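PDB 6HXI: succinyl-CoA ligase (ADP-forming) subunit alpha from Methanosaeta concilii, which belongs to the CoA-ligase family, carries a C-terminal region of the citrate synthase family, and binds coenzyme A. Local coordinates for residues B[476-479]-B[480-483]; B[521-524]-B[525-528]; B[444-447]-B[448-452]. One frame throughout, in Å; residues are numbered along the deposited sequence.

Contact 1. Residues B[476-479]-B[480-483]; sequences GEMK and KKGI. With COA (coenzyme A), chain G.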
loop_
_atom_site.group_PDB
_atom_site.type_symbol
_atom_site.label_atom_id
_atom_site.label_comp_id
_atom_site.label_asym_id
_atom_site.label_seq_id
_atom_site.Cartn_x
_atom_site.Cartn_y
_atom_site.Cartn_z
ATOM N N GLY B 476 -3.824 -11.221 -37.872
ATOM C CA GLY B 476 -2.678 -11.969 -38.389
ATOM C C GLY B 476 -1.347 -11.630 -37.734
ATOM O O GLY B 476 -0.622 -12.531 -37.327
ATOM N N GLU B 477 -1.014 -10.328 -37.614
ATOM C CA GLU B 477 0.227 -9.845 -36.986
ATOM C C GLU B 477 0.369 -10.338 -35.525
ATOM O O GLU B 477 1.439 -10.808 -35.123
ATOM C CB GLU B 477 0.295 -8.291 -37.046
ATOM C CG GLU B 477 1.480 -7.686 -36.306
ATOM C CD GLU B 477 1.382 -6.221 -35.937
ATOM O OE1 GLU B 477 1.373 -5.917 -34.722
ATOM O OE2 GLU B 477 1.380 -5.374 -36.858
ATOM N N MET B 478 -0.714 -10.212 -34.735
ATOM C CA MET B 478 -0.749 -10.606 -33.326
ATOM C C MET B 478 -0.542 -12.106 -33.148
ATOM O O MET B 478 0.140 -12.515 -32.211
ATOM C CB MET B 478 -2.043 -10.141 -32.668
ATOM C CG MET B 478 -2.146 -8.635 -32.569
ATOM S SD MET B 478 -0.932 -7.868 -31.460
ATOM C CE MET B 478 -1.704 -8.144 -29.869
ATOM N N LYS B 479 -1.141 -12.920 -34.047
ATOM C CA LYS B 479 -1.004 -14.378 -34.055
ATOM C C LYS B 479 0.478 -14.768 -34.311
ATOM O O LYS B 479 0.981 -15.657 -33.622
ATOM C CB LYS B 479 -1.930 -14.995 -35.113
ATOM C CG LYS B 479 -1.934 -16.528 -35.132
ATOM C CD LYS B 479 -2.562 -17.053 -36.412
ATOM C CE LYS B 479 -2.163 -18.473 -36.696
ATOM N NZ LYS B 479 -3.062 -19.076 -37.725
ATOM N N LYS B 480 1.169 -14.073 -35.265
ATOM C CA LYS B 480 2.581 -14.309 -35.640
ATOM C C LYS B 480 3.524 -14.071 -34.482
ATOM O O LYS B 480 4.456 -14.852 -34.289
ATOM C CB LYS B 480 2.997 -13.440 -36.833
ATOM C CG LYS B 480 4.246 -13.950 -37.568
ATOM C CD LYS B 480 4.490 -13.186 -38.881
ATOM C CE LYS B 480 5.382 -13.920 -39.859
ATOM N NZ LYS B 480 5.531 -13.175 -41.140
ATOM N N LYS B 481 3.256 -13.015 -33.688
ATOM C CA LYS B 481 4.038 -12.630 -32.515
ATOM C C LYS B 481 3.706 -13.499 -31.310
ATOM O O LYS B 481 4.373 -13.383 -30.287
ATOM C CB LYS B 481 3.782 -11.141 -32.186
ATOM C CG LYS B 481 4.375 -10.167 -33.207
ATOM C CD LYS B 481 3.544 -8.885 -33.364
ATOM C CE LYS B 481 3.980 -7.739 -32.479
ATOM N NZ LYS B 481 3.082 -6.557 -32.610
ATOM N N GLY B 482 2.675 -14.335 -31.427
ATOM C CA GLY B 482 2.203 -15.199 -30.345
ATOM C C GLY B 482 1.542 -14.435 -29.201
ATOM O O GLY B 482 1.600 -14.868 -28.044
ATOM N N ILE B 483 0.908 -13.285 -29.519
ATOM C CA ILE B 483 0.256 -12.436 -28.521
ATOM C C ILE B 483 -1.245 -12.494 -28.694
ATOM O O ILE B 483 -1.775 -12.096 -29.745
ATOM C CB ILE B 483 0.729 -10.931 -28.540
ATOM C CG1 ILE B 483 2.277 -10.758 -28.745
ATOM C CG2 ILE B 483 0.241 -10.189 -27.290
ATOM C CD1 ILE B 483 3.190 -10.984 -27.531
HETATM N N1A COA G . -6.983 -13.077 -29.305
HETATM C C2A COA G . -6.821 -13.494 -30.566
HETATM N N3A COA G . -6.863 -14.743 -31.048
HETATM C C4A COA G . -7.040 -15.636 -30.062
HETATM C C5A COA G . -7.213 -15.359 -28.717
HETATM C C6A COA G . -7.216 -14.000 -28.342
HETATM N N6A COA G . -7.466 -13.579 -27.104
HETATM N N7A COA G . -7.268 -16.530 -27.978
HETATM C C8A COA G . -7.141 -17.473 -28.876
HETATM N N9A COA G . -6.993 -17.008 -30.159
HETATM C C1B COA G . -6.791 -17.792 -31.376
HETATM C C2B COA G . -5.597 -18.738 -31.360
HETATM O O2B COA G . -4.384 -18.046 -31.665
HETATM C C3B COA G . -6.004 -19.715 -32.467
HETATM O O3B COA G . -5.746 -19.179 -33.783
HETATM P P3B COA G . -5.480 -20.082 -35.071
HETATM O O7A COA G . -6.618 -21.040 -35.173
HETATM O O8A COA G . -5.388 -19.136 -36.213
HETATM O O9A COA G . -4.108 -20.742 -34.844
HETATM C C4B COA G . -7.535 -19.756 -32.383
HETATM O O4B COA G . -7.923 -18.610 -31.597
HETATM C C5B COA G . -8.117 -21.015 -31.792
HETATM O O5B COA G . -7.348 -21.345 -30.619
HETATM P P1A COA G . -6.915 -22.886 -30.288
HETATM O O1A COA G . -6.472 -23.102 -28.888
HETATM O O2A COA G . -5.946 -23.442 -31.319
HETATM O O3A COA G . -8.365 -23.503 -30.539
HETATM P P2A COA G . -9.188 -24.847 -30.314
HETATM O O4A COA G . -9.846 -24.812 -28.993
HETATM O O5A COA G . -10.215 -24.869 -31.423
HETATM O O6A COA G . -8.145 -26.081 -30.431
HETATM C CBP COA G . -8.197 -28.210 -31.622
HETATM C CCP COA G . -7.845 -26.719 -31.686
HETATM C CDP COA G . -7.828 -28.846 -32.969
HETATM C CEP COA G . -7.423 -28.921 -30.495
HETATM C CAP COA G . -9.723 -28.347 -31.360
HETATM O OAP COA G . -10.468 -27.486 -32.202
HETATM C C9P COA G . -10.305 -29.753 -31.436
HETATM O O9P COA G . -10.197 -30.516 -30.473
HETATM N N8P COA G . -10.934 -30.086 -32.574
HETATM C C7P COA G . -11.455 -31.422 -32.829
HETATM C C6P COA G . -10.734 -32.093 -33.966
HETATM C C5P COA G . -11.330 -33.438 -34.309
HETATM O O5P COA G . -12.525 -33.665 -34.123
HETATM N N4P COA G . -10.488 -34.351 -34.793
HETATM C C3P COA G . -10.883 -35.726 -35.070
HETATM C C2P COA G . -10.890 -36.595 -33.829
HETATM S S1P COA G . -11.200 -38.281 -34.422
#
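The side chain of Lys481 folds back across Glu477, laying its CD 3.8 Å from Glu477 CG before its ammonium group reaches the carboxylate. Bends at chi2 and chi3 turn the lysine chain up the helix, and NZ closes a salt bridge to Glu477 OE1 at 2.8 Å, approaching from above the carboxylate plane, 38° out of it. The glutamate reaches this point with CG anti to the backbone N (chi1 175°). Arg463 forms a long, weak ion pair with the same oxygen.

Next to this pair in the chain, the helix ends in a Schellman motif. Gly482 takes up a positive phi of 70°, and at this left-handed residue the chain leaves the helix while two N-H groups still bond back into its last turn. Ile483 N bonds to Met478 O at 2.9 Å, nearly in line with the carbonyl, while Gly482 N reaches Lys479 O at 3.1 Å from well above the carbonyl plane. The apolar contact characteristic of this cap is present as well: Met478 CE lies 3.8 Å from Ile483 CG2, the methionine having curled at chi2 and chi3 so that its methyl meets the isoleucine branch beyond the turn.

On another side of the helix, Lys479 stretches out to coenzyme A, its NZ donating to phosphate oxygen O8A at 2.8 Å. The same ammonium group is hydrogen-bonded to Ser92 of the second subunit; Ser92, Ser89 and Arg91 of that subunit all bond to coenzyme A, which is thus held between two subunits, and Lys532 of this chain also bonds to it.

The cap terminates helix 471-480 at the protein surface, where the loop leading toward helix 500-512 begins, and Met478 packs inward on Ile485 and Pro486 of that loop.

Contact 2. Residues B[521-524]-B[525-528]; sequences YALQ and VEEL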
loop_
_atom_site.group_PDB
_atom_site.type_symbol
_atom_site.label_atom_id
_atom_site.label_comp_id
_atom_site.label_asym_id
_atom_site.label_seq_id
_atom_site.Cartn_x
_atom_site.Cartn_y
_atom_site.Cartn_z
ATOM N N TYR B 521 -14.023 -0.529 -35.891
ATOM C CA TYR B 521 -12.836 -1.328 -36.211
ATOM C C TYR B 521 -12.801 -2.544 -35.267
ATOM O O TYR B 521 -12.631 -3.679 -35.716
ATOM C CB TYR B 521 -11.569 -0.447 -36.026
ATOM C CG TYR B 521 -10.265 -1.124 -36.424
ATOM C CD1 TYR B 521 -9.791 -1.057 -37.734
ATOM C CD2 TYR B 521 -9.502 -1.822 -35.489
ATOM C CE1 TYR B 521 -8.601 -1.677 -38.105
ATOM C CE2 TYR B 521 -8.307 -2.449 -35.852
ATOM C CZ TYR B 521 -7.868 -2.384 -37.165
ATOM O OH TYR B 521 -6.705 -3.013 -37.536
ATOM N N ALA B 522 -13.002 -2.303 -33.958
ATOM C CA ALA B 522 -12.956 -3.370 -32.955
ATOM C C ALA B 522 -13.929 -4.487 -33.248
ATOM O O ALA B 522 -13.547 -5.654 -33.098
ATOM C CB ALA B 522 -13.170 -2.824 -31.559
ATOM N N LEU B 523 -15.166 -4.128 -33.686
ATOM C CA LEU B 523 -16.219 -5.071 -34.049
ATOM C C LEU B 523 -15.864 -5.845 -35.325
ATOM O O LEU B 523 -16.326 -6.960 -35.452
ATOM C CB LEU B 523 -17.629 -4.405 -34.164
ATOM C CG LEU B 523 -18.217 -3.767 -32.877
ATOM C CD1 LEU B 523 -19.464 -2.995 -33.180
ATOM C CD2 LEU B 523 -18.502 -4.809 -31.807
ATOM N N GLN B 524 -15.057 -5.270 -36.255
ATOM C CA GLN B 524 -14.564 -5.958 -37.458
ATOM C C GLN B 524 -13.536 -7.004 -37.029
ATOM O O GLN B 524 -13.550 -8.101 -37.574
ATOM C CB GLN B 524 -13.920 -4.981 -38.470
ATOM C CG GLN B 524 -14.907 -4.176 -39.302
ATOM C CD GLN B 524 -14.188 -3.229 -40.253
ATOM O OE1 GLN B 524 -13.691 -2.155 -39.870
ATOM N NE2 GLN B 524 -14.109 -3.600 -41.524
ATOM N N VAL B 525 -12.623 -6.652 -36.070
ATOM C CA VAL B 525 -11.610 -7.561 -35.489
ATOM C C VAL B 525 -12.324 -8.748 -34.782
ATOM O O VAL B 525 -11.906 -9.911 -34.953
ATOM C CB VAL B 525 -10.631 -6.848 -34.519
ATOM C CG1 VAL B 525 -9.768 -7.858 -33.768
ATOM C CG2 VAL B 525 -9.769 -5.819 -35.244
ATOM N N GLU B 526 -13.398 -8.431 -33.994
ATOM C CA GLU B 526 -14.218 -9.408 -33.271
ATOM C C GLU B 526 -14.904 -10.431 -34.202
ATOM O O GLU B 526 -15.007 -11.605 -33.839
ATOM C CB GLU B 526 -15.234 -8.685 -32.387
ATOM C CG GLU B 526 -15.955 -9.566 -31.376
ATOM C CD GLU B 526 -17.286 -8.999 -30.919
ATOM O OE1 GLU B 526 -17.967 -8.335 -31.736
ATOM O OE2 GLU B 526 -17.638 -9.205 -29.737
ATOM N N GLU B 527 -15.351 -10.003 -35.399
ATOM C CA GLU B 527 -15.981 -10.900 -36.372
ATOM C C GLU B 527 -14.988 -11.943 -36.811
ATOM O O GLU B 527 -15.346 -13.114 -36.911
ATOM C CB GLU B 527 -16.533 -10.143 -37.583
ATOM C CG GLU B 527 -17.844 -9.446 -37.290
ATOM C CD GLU B 527 -18.467 -8.799 -38.509
ATOM O OE1 GLU B 527 -18.208 -7.599 -38.756
ATOM O OE2 GLU B 527 -19.233 -9.499 -39.211
ATOM N N LEU B 528 -13.718 -11.532 -36.981
ATOM C CA LEU B 528 -12.616 -12.432 -37.329
ATOM C C LEU B 528 -12.241 -13.409 -36.195
ATOM O O LEU B 528 -12.021 -14.587 -36.470
ATOM C CB LEU B 528 -11.395 -11.621 -37.779
ATOM C CG LEU B 528 -11.601 -10.856 -39.082
ATOM C CD1 LEU B 528 -10.580 -9.816 -39.229
ATOM C CD2 LEU B 528 -11.545 -11.800 -40.291
#
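Tyr521 and Val525, one turn apart, are joined twice: Val525 N donates to Tyr521 O at 3.0 Å, and Val525 CG2 rests 3.7 Å from ring carbon CE2 of Tyr521, meeting the ring obliquely. Tyr521 O also takes a weak bond from Gln524 N at 3.0 Å. The phenol oxygen is satisfied beyond the segment, in a hydrogen bond with the carbonyl of Leu469.

The i to i-4 bonding of an alpha-helix in the citrate synthase-like region continues with Glu526 N on Ala522 O at 2.9 Å and Glu527 N on Leu523 O at 3.2 Å. The last bond of the series, from Leu528 N to Gln524 O, is weak at 3.5 Å. Leu523 and Glu526 run side by side in the same direction, leaving Leu523 CD2 3.6 Å from Glu526 OE1. The other oxygen of Glu526, OE2, accepts the backbone N-H of Leu538 and so ties the helix to a following loop, while Glu526 O receives the hydroxyl of Thr530.

Helix 517-530 lies among three others. Ala522 and Val525 pack on Phe461 of helix 453-466, Tyr521 and Val525 on Phe474 of helix 471-480, and Leu523 on Ile506 and Arg510 of helix 500-512.

Contact 3. Residues B[444-447]-B[448-452]; sequences LTIG and PRFGG
Phe450 O is approached by two donors from the other half of the loop. Gly447 N bonds to it at 3.0 Å, tilted 29° from the carbonyl plane, and Ile446 CA adds a CA-H...O contact at 3.3 Å. The loop folds back on itself, with a single beta bridge between Gly447 and Gly451, in the connection between helices 435-443 and 453-466 of the citrate synthase-like region.

A water bridges the two arms of the loop: it donates to Thr445 O at 2.7 Å and accepts the N-H of Phe450 at 2.9 Å. This link lies beside the direct bond from Gly447 N, so that both backbone polar groups of Phe450 are engaged with the opposing arm, one directly and one through the water. Gly451 follows with a positive phi of 95°, in a region of backbone angles that glycine readily adopts.

At the subunit interface, Arg449 extends away from the loop to Ser596 O of the third subunit, whose Lys433 also donates to the carbonyls of Leu444 and Ile446. Inside this chain, Ile446 packs on helix 571-594, and Phe450 meets Phe576 of that helix edge-to-face.

Phe450 extends its ring away from its own backbone N (chi1 175°), toward Thr445 and Ile446. Thr445 OG1, hydrogen-bonded to Gly442 O, comes obliquely to 3.4 Å from Phe450 CD2, and on the adjoining ring atom Ile446 CG1 lies 3.6 Å from Phe450 CE2.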
loop_
_atom_site.group_PDB
_atom_site.type_symbol
_atom_site.label_atom_id
_atom_site.label_comp_id
_atom_site.label_asym_id
_atom_site.label_seq_id
_atom_site.Cartn_x
_atom_site.Cartn_y
_atom_site.Cartn_z
ATOM N N LEU B 444 -3.107 -3.057 -4.771
ATOM C CA LEU B 444 -1.747 -3.300 -5.194
ATOM C C LEU B 444 -1.614 -4.536 -6.096
ATOM O O LEU B 444 -0.532 -4.782 -6.599
ATOM C CB LEU B 444 -0.776 -3.368 -4.003
ATOM C CG LEU B 444 -0.467 -2.016 -3.306
ATOM C CD1 LEU B 444 0.208 -2.260 -1.999
ATOM C CD2 LEU B 444 0.383 -1.045 -4.228
ATOM N N THR B 445 -2.735 -5.220 -6.416
ATOM C CA THR B 445 -2.683 -6.335 -7.368
ATOM C C THR B 445 -2.995 -5.791 -8.774
ATOM O O THR B 445 -2.818 -6.521 -9.745
ATOM C CB THR B 445 -3.669 -7.435 -7.003
ATOM O OG1 THR B 445 -5.004 -6.914 -7.148
ATOM C CG2 THR B 445 -3.451 -7.986 -5.628
ATOM N N ILE B 446 -3.501 -4.558 -8.867
ATOM C CA ILE B 446 -3.950 -3.954 -10.128
ATOM C C ILE B 446 -2.756 -3.574 -10.965
ATOM O O ILE B 446 -1.921 -2.747 -10.550
ATOM C CB ILE B 446 -4.952 -2.806 -9.964
ATOM C CG1 ILE B 446 -6.261 -3.251 -9.308
ATOM C CG2 ILE B 446 -5.206 -2.069 -11.323
ATOM C CD1 ILE B 446 -7.103 -2.037 -8.791
ATOM N N GLY B 447 -2.658 -4.221 -12.112
ATOM C CA GLY B 447 -1.517 -4.062 -12.998
ATOM C C GLY B 447 -1.721 -4.786 -14.292
ATOM O O GLY B 447 -2.843 -4.857 -14.779
ATOM N N PRO B 448 -0.677 -5.369 -14.859
ATOM C CA PRO B 448 -0.823 -5.924 -16.205
ATOM C C PRO B 448 -1.806 -7.069 -16.379
ATOM O O PRO B 448 -2.290 -7.225 -17.487
ATOM C CB PRO B 448 0.604 -6.344 -16.577
ATOM C CG PRO B 448 1.346 -6.438 -15.260
ATOM C CD PRO B 448 0.746 -5.376 -14.426
ATOM N N ARG B 449 -2.101 -7.864 -15.341
ATOM C CA ARG B 449 -2.994 -9.018 -15.524
ATOM C C ARG B 449 -4.322 -8.849 -14.885
ATOM O O ARG B 449 -5.229 -9.565 -15.241
ATOM C CB ARG B 449 -2.355 -10.322 -15.029
ATOM C CG ARG B 449 -1.071 -10.669 -15.740
ATOM C CD ARG B 449 -0.505 -11.970 -15.202
ATOM N NE ARG B 449 0.866 -12.129 -15.653
ATOM C CZ ARG B 449 1.687 -13.097 -15.280
ATOM N NH1 ARG B 449 2.882 -13.194 -15.823
ATOM N NH2 ARG B 449 1.336 -13.946 -14.327
ATOM N N PHE B 450 -4.427 -7.982 -13.886
ATOM C CA PHE B 450 -5.701 -7.721 -13.227
ATOM C C PHE B 450 -5.984 -6.230 -13.435
ATOM O O PHE B 450 -5.380 -5.385 -12.798
ATOM C CB PHE B 450 -5.636 -8.128 -11.727
ATOM C CG PHE B 450 -6.877 -7.789 -10.940
ATOM C CD1 PHE B 450 -8.080 -8.438 -11.190
ATOM C CD2 PHE B 450 -6.851 -6.800 -9.960
ATOM C CE1 PHE B 450 -9.243 -8.093 -10.484
ATOM C CE2 PHE B 450 -8.008 -6.440 -9.274
ATOM C CZ PHE B 450 -9.209 -7.061 -9.562
ATOM N N GLY B 451 -6.841 -5.927 -14.388
ATOM C CA GLY B 451 -7.203 -4.553 -14.749
ATOM C C GLY B 451 -6.431 -3.939 -15.904
ATOM O O GLY B 451 -6.943 -3.052 -16.574
ATOM N N GLY B 452 -5.241 -4.462 -16.187
ATOM C CA GLY B 452 -4.332 -3.986 -17.228
ATOM C C GLY B 452 -4.728 -4.197 -18.672
ATOM O O GLY B 452 -4.215 -3.507 -19.553
HETATM O O HOH W 1 -2.111 -7.122 -12.316
#

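How the contacts relate
All three contacts belong to the citrate synthase-like region and follow one another along the chain in the order 3, 1, 2, without touching. Contacts 1 and 2 are neighbours, their centres 16 Å and their nearest atoms about 7 Å apart; Phe474 and Val475, just ahead of contact 1 on its helix, pack on Val525 of contact 2. Contact 1 binds coenzyme A directly, whereas the side chain of Val525 stands about 7 Å from the ligand. Contact 3 is more remote, with centres 23 Å from contact 1 and 25 Å from contact 2, and the nearest atoms of the Arg449 side chain and the same coenzyme A about 13 Å apart. Contacts 1 and 3 both touch the second subunit.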